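Local coordinates for protein amidohydrolase (Brucella melitensis biovar Abortus, PDB 4F0L) that binds a metal ion, modelled as iron(III), in an amidohydrolase TIM-barrel fold and may act as a deaminase, at residues B[100-103]-B[104-107]; B[142-145]-B[146-150]; B[195-198]-B[199-202]. All blocks are in the same frame, centred on the assembly; numbering follows the deposited sequence. Where two conformers were deposited one is given.

Contact 1 of 3, residues B[100-103]-B[104-107]; sequences TMTP and EQAE
T102 and Q105 exchange bonds in a capping box at the start of helix 103-119. T102 is the N-cap. Its OG1 accepts from Q105 N at 3.1 Å. In return, T102 N donates to Q105 OE1 at 3.0 Å, and that N-H points almost straight at the oxygen (170°). The donor sits above the amide plane of Q105, 38° out of it. Two torsions make the exchange possible. T102 OG1 stands between its own backbone N and carbonyl carbon (chi1 68°), turned to the first turn of the helix. Q105 CG lies beside its backbone N, and the chain then runs extended across T102 to bring OE1 to T102 N. The far nitrogen, Q105 NE2, is bonded to E455 of the C-terminal helix 442-457.

The tight side of the contact joins these capping bonds to the buried M101, Q105 and A106. M101 CG lies 3.7 Å from Q105 CB. The M101 chain runs on extended to SD, which passes 3.7 Å from A106 CA; CE is then bent aside. L456 of helix 442-457 and F69 also pack on M101.

The other side is looser and nearer solvent. E104 is exposed and was deposited in two conformers. Its chain bends at chi2 and runs beside the P103 ring in one of them, so its touch on the ring is not firm. The backbone beneath is regular from the start: E107 N bonds P103 O, and A106 N donates to T102 O at 2.8 Å.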
loop_
_atom_site.group_PDB
_atom_site.type_symbol
_atom_site.label_atom_id
_atom_site.label_comp_id
_atom_site.label_asym_id
_atom_site.label_seq_id
_atom_site.Cartn_x
_atom_site.Cartn_y
_atom_site.Cartn_z
ATOM N N THR B 100 -1.101 -20.276 -22.638
ATOM C CA THR B 100 -2.274 -20.161 -23.527
ATOM C C THR B 100 -2.436 -18.802 -24.206
ATOM O O THR B 100 -3.204 -18.675 -25.157
ATOM C CB THR B 100 -3.590 -20.451 -22.780
ATOM O OG1 THR B 100 -3.715 -19.547 -21.667
ATOM C CG2 THR B 100 -3.632 -21.895 -22.317
ATOM N N MET B 101 -1.710 -17.785 -23.752
ATOM C CA MET B 101 -1.931 -16.453 -24.289
ATOM C C MET B 101 -1.541 -16.358 -25.781
ATOM O O MET B 101 -0.468 -16.786 -26.168
ATOM C CB MET B 101 -1.192 -15.405 -23.479
ATOM C CG MET B 101 -1.733 -13.996 -23.717
ATOM S SD MET B 101 -1.105 -12.747 -22.602
ATOM C CE MET B 101 -1.967 -13.292 -21.137
ATOM N N THR B 102 -2.435 -15.805 -26.588
ATOM C CA THR B 102 -2.189 -15.559 -27.991
ATOM C C THR B 102 -1.561 -14.160 -28.195
ATOM O O THR B 102 -1.585 -13.322 -27.283
ATOM C CB THR B 102 -3.495 -15.564 -28.756
ATOM O OG1 THR B 102 -4.252 -14.419 -28.346
ATOM C CG2 THR B 102 -4.307 -16.867 -28.488
ATOM N N PRO B 103 -1.004 -13.894 -29.404
ATOM C CA PRO B 103 -0.420 -12.563 -29.623
ATOM C C PRO B 103 -1.445 -11.414 -29.541
ATOM O O PRO B 103 -1.138 -10.356 -29.003
ATOM C CB PRO B 103 0.173 -12.668 -31.035
ATOM C CG PRO B 103 0.432 -14.127 -31.216
ATOM C CD PRO B 103 -0.722 -14.812 -30.525
ATOM N N GLU B 104 -2.658 -11.638 -30.055
ATOM C CA GLU B 104 -3.734 -10.669 -29.963
ATOM C C GLU B 104 -4.037 -10.361 -28.499
ATOM O O GLU B 104 -4.207 -9.200 -28.105
ATOM C CB GLU B 104 -4.988 -11.225 -30.656
ATOM C CG GLU B 104 -4.870 -11.384 -32.175
ATOM C CD GLU B 104 -4.132 -12.642 -32.651
ATOM O OE1 GLU B 104 -3.761 -13.548 -31.853
ATOM O OE2 GLU B 104 -3.927 -12.717 -33.882
ATOM N N GLN B 105 -4.109 -11.410 -27.683
ATOM C CA GLN B 105 -4.375 -11.223 -26.244
ATOM C C GLN B 105 -3.212 -10.508 -25.558
ATOM O O GLN B 105 -3.421 -9.633 -24.720
ATOM C CB GLN B 105 -4.662 -12.559 -25.550
ATOM C CG GLN B 105 -5.973 -13.194 -25.970
ATOM C CD GLN B 105 -6.067 -14.651 -25.601
ATOM O OE1 GLN B 105 -5.063 -15.290 -25.249
ATOM N NE2 GLN B 105 -7.274 -15.196 -25.703
ATOM N N ALA B 106 -1.998 -10.866 -25.928
ATOM C CA ALA B 106 -0.832 -10.263 -25.327
ATOM C C ALA B 106 -0.785 -8.762 -25.611
ATOM O O ALA B 106 -0.410 -7.992 -24.743
ATOM C CB ALA B 106 0.424 -10.925 -25.828
ATOM N N GLU B 107 -1.197 -8.351 -26.800
ATOM C CA GLU B 107 -1.211 -6.931 -27.122
ATOM C C GLU B 107 -2.251 -6.192 -26.290
ATOM O O GLU B 107 -1.988 -5.095 -25.798
ATOM C CB GLU B 107 -1.485 -6.696 -28.603
ATOM C CG GLU B 107 -1.300 -5.230 -29.010
ATOM C CD GLU B 107 -1.494 -4.943 -30.495
ATOM O OE1 GLU B 107 -1.464 -5.885 -31.314
ATOM O OE2 GLU B 107 -1.663 -3.752 -30.839
#

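Contact 2 of 3, residues B[142-145]-B[146-150]; sequences NLSE and MADRI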
loop_
_atom_site.group_PDB
_atom_site.type_symbol
_atom_site.label_atom_id
_atom_site.label_comp_id
_atom_site.label_asym_id
_atom_site.label_seq_id
_atom_site.Cartn_x
_atom_site.Cartn_y
_atom_site.Cartn_z
ATOM N N ASN B 142 6.627 -15.125 -37.953
ATOM C CA ASN B 142 7.401 -13.924 -37.657
ATOM C C ASN B 142 8.067 -14.143 -36.292
ATOM O O ASN B 142 7.388 -14.157 -35.251
ATOM C CB ASN B 142 6.429 -12.744 -37.667
ATOM C CG ASN B 142 7.022 -11.496 -37.139
ATOM O OD1 ASN B 142 8.215 -11.226 -37.324
ATOM N ND2 ASN B 142 6.193 -10.706 -36.435
ATOM N N LEU B 143 9.383 -14.346 -36.276
ATOM C CA LEU B 143 10.071 -14.808 -35.049
ATOM C C LEU B 143 9.783 -13.922 -33.820
ATOM O O LEU B 143 9.569 -14.431 -32.692
ATOM C CB LEU B 143 11.580 -14.944 -35.290
ATOM C CG LEU B 143 12.447 -15.390 -34.101
ATOM C CD1 LEU B 143 12.020 -16.734 -33.544
ATOM C CD2 LEU B 143 13.907 -15.430 -34.520
ATOM N N SER B 144 9.779 -12.614 -34.033
ATOM C CA SER B 144 9.614 -11.645 -32.953
ATOM C C SER B 144 8.159 -11.257 -32.702
ATOM O O SER B 144 7.900 -10.274 -31.984
ATOM C CB SER B 144 10.475 -10.391 -33.217
ATOM O OG SER B 144 10.028 -9.657 -34.361
ATOM N N GLU B 145 7.220 -12.006 -33.273
ATOM C CA GLU B 145 5.780 -11.712 -33.122
ATOM C C GLU B 145 5.386 -11.119 -31.749
ATOM O O GLU B 145 4.749 -10.069 -31.693
ATOM C CB GLU B 145 4.951 -12.968 -33.368
ATOM C CG GLU B 145 3.447 -12.754 -33.293
ATOM C CD GLU B 145 2.909 -11.799 -34.340
ATOM O OE1 GLU B 145 3.421 -11.807 -35.490
ATOM O OE2 GLU B 145 1.988 -11.023 -34.019
ATOM N N MET B 146 5.748 -11.786 -30.658
ATOM C CA MET B 146 5.277 -11.365 -29.338
ATOM C C MET B 146 5.911 -10.050 -28.909
ATOM O O MET B 146 5.234 -9.215 -28.303
ATOM C CB MET B 146 5.503 -12.450 -28.276
ATOM C CG MET B 146 4.491 -13.586 -28.360
ATOM S SD MET B 146 2.851 -13.027 -27.896
ATOM C CE MET B 146 2.065 -14.538 -27.348
ATOM N N ALA B 147 7.184 -9.844 -29.266
ATOM C CA ALA B 147 7.867 -8.551 -29.015
ATOM C C ALA B 147 7.240 -7.439 -29.851
ATOM O O ALA B 147 7.113 -6.289 -29.374
ATOM C CB ALA B 147 9.389 -8.631 -29.266
ATOM N N ASP B 148 6.839 -7.762 -31.083
ATOM C CA ASP B 148 6.145 -6.798 -31.932
ATOM C C ASP B 148 4.811 -6.345 -31.293
ATOM O O ASP B 148 4.390 -5.188 -31.439
ATOM C CB ASP B 148 5.854 -7.368 -33.321
ATOM C CG ASP B 148 7.112 -7.815 -34.080
ATOM O OD1 ASP B 148 8.271 -7.606 -33.651
ATOM O OD2 ASP B 148 6.910 -8.417 -35.147
ATOM N N ARG B 149 4.130 -7.281 -30.632
ATOM C CA ARG B 149 2.882 -6.944 -29.916
ATOM C C ARG B 149 3.115 -5.968 -28.757
ATOM O O ARG B 149 2.308 -5.035 -28.536
ATOM C CB ARG B 149 2.203 -8.201 -29.407
ATOM C CG ARG B 149 1.765 -9.146 -30.523
ATOM C CD ARG B 149 0.701 -8.507 -31.405
ATOM N NE ARG B 149 0.210 -9.448 -32.399
ATOM C CZ ARG B 149 -0.983 -9.384 -32.996
ATOM N NH1 ARG B 149 -1.876 -8.436 -32.705
ATOM N NH2 ARG B 149 -1.302 -10.298 -33.895
ATOM N N ILE B 150 4.217 -6.178 -28.032
ATOM C CA ILE B 150 4.630 -5.276 -26.952
ATOM C C ILE B 150 4.846 -3.894 -27.518
ATOM O O ILE B 150 4.276 -2.907 -27.020
ATOM C CB ILE B 150 5.921 -5.766 -26.266
ATOM C CG1 ILE B 150 5.677 -7.066 -25.512
ATOM C CG2 ILE B 150 6.512 -4.705 -25.353
ATOM C CD1 ILE B 150 4.492 -7.052 -24.564
HETATM O O HOH W 1 8.311 -8.561 -37.440
HETATM O O HOH W 2 7.837 -13.713 -30.604
#
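D148 reaches back from the first turn of helix 145-157 to N142 and S144, in the type I turn that leads into the helix. Its CB rests over the backbone, 3.3 Å from E145 O. Its CG lies beside its own backbone N (chi1 -59°), which aims the carboxylate at the turn. CG is 3.3 Å from S144 O. At the tip the two oxygens have different partners. OD1 accepts a hydrogen bond from S144 OG at 2.8 Å, on its syn side, and also bonds T202 of helix 189-203. OD2 takes the amide N-H of N142 ND2 at 2.7 Å, on its anti side. Both donors stand somewhat out of the carboxylate plane. The N142 bond is nearly straight (170°) and lies in the N142 amide plane. A water donates to both N142 OD1 and D148 OD2.

N142 ND2 also donates to E145 OE1, from above that carboxylate. The other oxygen, E145 OE2, makes a salt bridge to R149 NE at 2.9 Å. R149 NE meets it nearly along its C-O axis, while R149 NH2 adds a weak bond at 3.4 Å. The two flat groups stand 63° apart, not coplanar. R149 NH1 bridges to E107 of helix 103-119. A second water joins L143 O to M146 N in the first turn of the helix.

Two carboxylates therefore share one amide nitrogen, with E145 OE1 and D148 OD2 4.9 Å apart. The N142 amide, S144 hydroxyl and R149 guanidinium probably ease their repulsion and favour the ionised form of both acids.

Contact 3 of 3, residues B[195-198]-B[199-202]; sequences LIEG and CRKT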
loop_
_atom_site.group_PDB
_atom_site.type_symbol
_atom_site.label_atom_id
_atom_site.label_comp_id
_atom_site.label_asym_id
_atom_site.label_seq_id
_atom_site.Cartn_x
_atom_site.Cartn_y
_atom_site.Cartn_z
ATOM N N LEU B 195 16.083 -13.195 -33.076
ATOM C CA LEU B 195 14.920 -12.549 -32.458
ATOM C C LEU B 195 15.234 -11.084 -32.150
ATOM O O LEU B 195 14.423 -10.193 -32.442
ATOM C CB LEU B 195 14.543 -13.290 -31.178
ATOM C CG LEU B 195 13.433 -12.670 -30.314
ATOM C CD1 LEU B 195 12.104 -12.836 -30.999
ATOM C CD2 LEU B 195 13.444 -13.334 -28.962
ATOM N N ILE B 196 16.415 -10.836 -31.585
ATOM C CA ILE B 196 16.877 -9.481 -31.333
ATOM C C ILE B 196 16.892 -8.650 -32.634
ATOM O O ILE B 196 16.457 -7.512 -32.641
ATOM C CB ILE B 196 18.275 -9.479 -30.675
ATOM C CG1 ILE B 196 18.182 -9.887 -29.189
ATOM C CG2 ILE B 196 18.944 -8.122 -30.806
ATOM C CD1 ILE B 196 17.351 -8.957 -28.307
ATOM N N GLU B 197 17.338 -9.248 -33.734
ATOM C CA GLU B 197 17.293 -8.596 -35.025
ATOM C C GLU B 197 15.850 -8.256 -35.472
ATOM O O GLU B 197 15.604 -7.151 -35.942
ATOM C CB GLU B 197 18.046 -9.452 -36.082
ATOM C CG GLU B 197 18.079 -8.871 -37.484
ATOM C CD GLU B 197 18.719 -7.495 -37.551
ATOM O OE1 GLU B 197 19.519 -7.121 -36.677
ATOM O OE2 GLU B 197 18.406 -6.763 -38.501
ATOM N N GLY B 198 14.908 -9.183 -35.312
ATOM C CA GLY B 198 13.482 -8.886 -35.564
ATOM C C GLY B 198 12.981 -7.720 -34.720
ATOM O O GLY B 198 12.312 -6.820 -35.226
ATOM N N CYS B 199 13.378 -7.684 -33.448
ATOM C CA CYS B 199 13.003 -6.566 -32.577
ATOM C C CYS B 199 13.587 -5.237 -33.040
ATOM O O CYS B 199 12.895 -4.222 -33.062
ATOM C CB CYS B 199 13.449 -6.821 -31.136
ATOM S SG CYS B 199 12.645 -8.196 -30.327
ATOM N N ARG B 200 14.855 -5.242 -33.426
ATOM C CA ARG B 200 15.488 -4.012 -33.936
ATOM C C ARG B 200 14.718 -3.424 -35.136
ATOM O O ARG B 200 14.476 -2.226 -35.196
ATOM C CB ARG B 200 16.955 -4.252 -34.313
ATOM C CG ARG B 200 17.724 -2.977 -34.632
ATOM C CD ARG B 200 19.022 -3.265 -35.371
ATOM N NE ARG B 200 18.811 -4.032 -36.590
ATOM C CZ ARG B 200 18.253 -3.557 -37.715
ATOM N NH1 ARG B 200 17.807 -2.302 -37.807
ATOM N NH2 ARG B 200 18.131 -4.352 -38.781
ATOM N N LYS B 201 14.356 -4.261 -36.096
ATOM C CA LYS B 201 13.595 -3.793 -37.240
ATOM C C LYS B 201 12.261 -3.227 -36.812
ATOM O O LYS B 201 11.877 -2.163 -37.240
ATOM C CB LYS B 201 13.368 -4.912 -38.256
ATOM C CG LYS B 201 14.625 -5.299 -38.987
ATOM C CD LYS B 201 14.435 -6.591 -39.786
ATOM C CE LYS B 201 15.716 -6.965 -40.508
ATOM N NZ LYS B 201 15.856 -8.427 -40.729
ATOM N N THR B 202 11.555 -3.935 -35.951
ATOM C CA THR B 202 10.284 -3.448 -35.437
ATOM C C THR B 202 10.384 -2.096 -34.736
ATOM O O THR B 202 9.488 -1.264 -34.874
ATOM C CB THR B 202 9.692 -4.479 -34.476
ATOM O OG1 THR B 202 9.314 -5.628 -35.242
ATOM C CG2 THR B 202 8.504 -3.939 -33.751
#
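E197 lies alongside R200, both side chains pointing the same way, with the carboxylate against the edge of the guanidinium. E197 OE1 takes R200 NE at 3.2 Å in a nearly straight bond (173°). The oxygen is in the guanidinium plane, while the nitrogen stands 33° out of the carboxylate plane. E197 OE2 turns to R200 NH2. The modelled separation is very short, so its exact value is doubtful. The planes are 42° apart, and a bend at chi3 of R200 brings the guanidinium round to the acid. Its NH1 goes on to E204. K201 comes across from the next position. Its CE is 3.4 Å from E197 OE2, and its NZ makes only a long ion pair with the same oxygen, at 3.8 Å. The three form a salt-bridge network on the outer side of helix 189-203, one of the helices around the amidohydrolase barrel. Regular i to i+4 bonds hold the backbone, such as C199 N to L195 O at 2.9 Å. C199 is buried, and its CB touches I196 O at 3.4 Å. I196 and C199 pack on barrel strands 160-167 and 210-215. T202 N donates to G198 O at 3.1 Å.

The three contacts follow one another along the chain. None nests in or crosses another, and each is local, closing within a few residues. Contact 1 lies where the loop after helix 88-100 enters helix 103-119. Strand 122-129 follows, then contact 2 opens helix 145-157. Strand 160-167 comes next, and contact 3 lies inside helix 189-203. Contact 2 is the middle member. Towards contact 1 it has M146 CE against M101 O, 3.6 Å. Towards contact 3 it has A147 CB against C199 SG, 3.5 Å. Contacts 1 and 3 do not touch, with nearest atoms about 10 Å apart. Three successive helices of the barrel are so joined side by side.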